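Long-range contact in putative S41 protease (Bacteroides fragilis NCTC 9343, PDB 3K50), which is probably a serine peptidase of family S41, with a PDZ domain alongside the peptidase domain: residues A[317-322]-A[366-371]. Numbering follows the deposited sequence.
Sequences KVVLIG and PTYEYN
Ile321 and Gly322 of strand 317-322 pair in parallel with Tyr368 and Glu369, so that the short strand 368-369 forms an outermost strand of the six-stranded mixed sheet in the S41 peptidase domain, whose family belongs to the ClpP/crotonase clan. Three backbone bonds set the register: Tyr368 N gives to Leu320 O, Gly322 N to Tyr368 O and Tyr370 N to Gly322 O, the last at 2.9 Å. Leu320 O also receives a weak bond from Thr367 N. Just ahead of this pairing, the Thr367 side chain takes the place of a backbone acceptor. With chi1 at -40°, its hydroxyl stays beside its own backbone N and faces strand 317-322, where Leu320 N donates to Thr367 OG1 over 3.0 Å.

On the face carrying Val319, Ile321, Tyr368 and Tyr370, the two tyrosines lie against aliphatic branches. CG1 of Val319, turned anti to its backbone N (chi1 170°), reaches the edge of the Tyr368 ring in the ring plane, 3.8 Å from CE1. Ile321 and Tyr370 run side by side in the same direction, with CG2 of the isoleucine meeting CD1 of the ring. Helix 388-398 packs on this face: Ile396 touches both Ile321 and Tyr368, and Leu389 touches Tyr370. Strand 292-297 flanks strand 317-322 as its other neighbour, binding Val319 and Ile321 through their backbones. Gly322 closes the pairing in a backbone conformation that would press a CB against the carbonyl O of Ile321. On the side away from the tyrosines, the Pro366 ring packs on this glycine, its CG 3.3 Å from Gly322 O.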
# COMPACT_ATOMS: atom_id res chain seq x y z
N LYS A 317 6.01 -20.76 4.40
CA LYS A 317 6.07 -20.69 2.95
C LYS A 317 5.25 -19.48 2.51
O LYS A 317 4.00 -19.38 2.75
CB LYS A 317 5.53 -21.98 2.30
CG LYS A 317 5.64 -21.99 0.74
CD LYS A 317 5.10 -23.34 0.16
CE LYS A 317 5.07 -23.42 -1.37
NZ LYS A 317 4.15 -24.55 -1.79
N VAL A 318 5.94 -18.53 1.91
CA VAL A 318 5.36 -17.28 1.47
C VAL A 318 5.41 -17.31 -0.07
O VAL A 318 6.48 -17.45 -0.63
CB VAL A 318 6.16 -16.07 2.00
CG1 VAL A 318 5.56 -14.76 1.51
CG2 VAL A 318 6.19 -16.07 3.49
N VAL A 319 4.27 -17.20 -0.76
CA VAL A 319 4.26 -17.26 -2.20
C VAL A 319 3.82 -15.92 -2.68
O VAL A 319 2.76 -15.47 -2.30
CB VAL A 319 3.27 -18.36 -2.70
CG1 VAL A 319 3.06 -18.26 -4.21
CG2 VAL A 319 3.71 -19.82 -2.23
N LEU A 320 4.63 -15.28 -3.51
CA LEU A 320 4.40 -13.97 -4.04
C LEU A 320 3.87 -14.05 -5.46
O LEU A 320 4.47 -14.69 -6.28
CB LEU A 320 5.67 -13.14 -4.01
CG LEU A 320 6.35 -12.95 -2.65
CD1 LEU A 320 7.59 -12.08 -2.82
CD2 LEU A 320 5.36 -12.38 -1.61
N ILE A 321 2.71 -13.41 -5.68
CA ILE A 321 2.01 -13.40 -6.96
C ILE A 321 1.74 -11.97 -7.37
O ILE A 321 1.22 -11.20 -6.59
CB ILE A 321 0.68 -14.18 -6.86
CG1 ILE A 321 0.95 -15.67 -6.66
CG2 ILE A 321 -0.21 -14.03 -8.16
CD1 ILE A 321 -0.30 -16.45 -6.26
N GLY A 322 2.16 -11.57 -8.57
CA GLY A 322 1.93 -10.17 -9.03
C GLY A 322 3.17 -9.66 -9.71
O GLY A 322 3.72 -10.36 -10.53
N PRO A 366 8.37 -11.57 -7.81
CA PRO A 366 7.33 -12.54 -7.49
C PRO A 366 7.72 -13.99 -7.81
O PRO A 366 8.54 -14.24 -8.71
CB PRO A 366 6.15 -12.11 -8.40
CG PRO A 366 6.73 -11.39 -9.54
CD PRO A 366 8.00 -10.70 -8.97
N THR A 367 7.11 -14.93 -7.10
CA THR A 367 7.23 -16.35 -7.38
C THR A 367 6.55 -16.60 -8.73
O THR A 367 7.05 -17.35 -9.57
CB THR A 367 6.58 -17.23 -6.28
OG1 THR A 367 6.84 -16.69 -4.96
CG2 THR A 367 7.06 -18.71 -6.36
N TYR A 368 5.40 -15.99 -8.95
CA TYR A 368 4.72 -16.11 -10.21
C TYR A 368 4.33 -14.71 -10.70
O TYR A 368 3.50 -14.02 -10.07
CB TYR A 368 3.46 -16.97 -10.05
CG TYR A 368 3.72 -18.35 -9.48
CD1 TYR A 368 3.76 -18.55 -8.11
CD2 TYR A 368 3.92 -19.43 -10.30
CE1 TYR A 368 4.02 -19.77 -7.58
CE2 TYR A 368 4.16 -20.69 -9.76
CZ TYR A 368 4.22 -20.85 -8.38
OH TYR A 368 4.45 -22.10 -7.79
N GLU A 369 4.85 -14.31 -11.85
CA GLU A 369 4.60 -12.95 -12.34
C GLU A 369 3.31 -12.80 -13.13
O GLU A 369 3.12 -13.47 -14.16
CB GLU A 369 5.78 -12.41 -13.17
CG GLU A 369 5.57 -10.93 -13.48
CD GLU A 369 6.78 -10.21 -14.01
OE1 GLU A 369 7.87 -10.81 -14.18
OE2 GLU A 369 6.60 -9.01 -14.27
N TYR A 370 2.43 -11.93 -12.60
CA TYR A 370 1.16 -11.58 -13.20
C TYR A 370 0.98 -10.07 -13.13
O TYR A 370 0.91 -9.49 -12.04
CB TYR A 370 0.01 -12.23 -12.42
CG TYR A 370 -0.20 -13.68 -12.74
CD1 TYR A 370 0.49 -14.68 -12.06
CD2 TYR A 370 -1.14 -14.07 -13.70
CE1 TYR A 370 0.30 -16.01 -12.36
CE2 TYR A 370 -1.31 -15.39 -14.02
CZ TYR A 370 -0.59 -16.36 -13.34
OH TYR A 370 -0.77 -17.69 -13.63
N ASN A 371 0.95 -9.42 -14.30
CA ASN A 371 0.70 -7.99 -14.40
C ASN A 371 -0.81 -7.84 -14.58
O ASN A 371 -1.34 -8.18 -15.61
CB ASN A 371 1.41 -7.37 -15.61
CG ASN A 371 1.12 -5.88 -15.77
OD1 ASN A 371 0.36 -5.27 -15.01
ND2 ASN A 371 1.73 -5.30 -16.79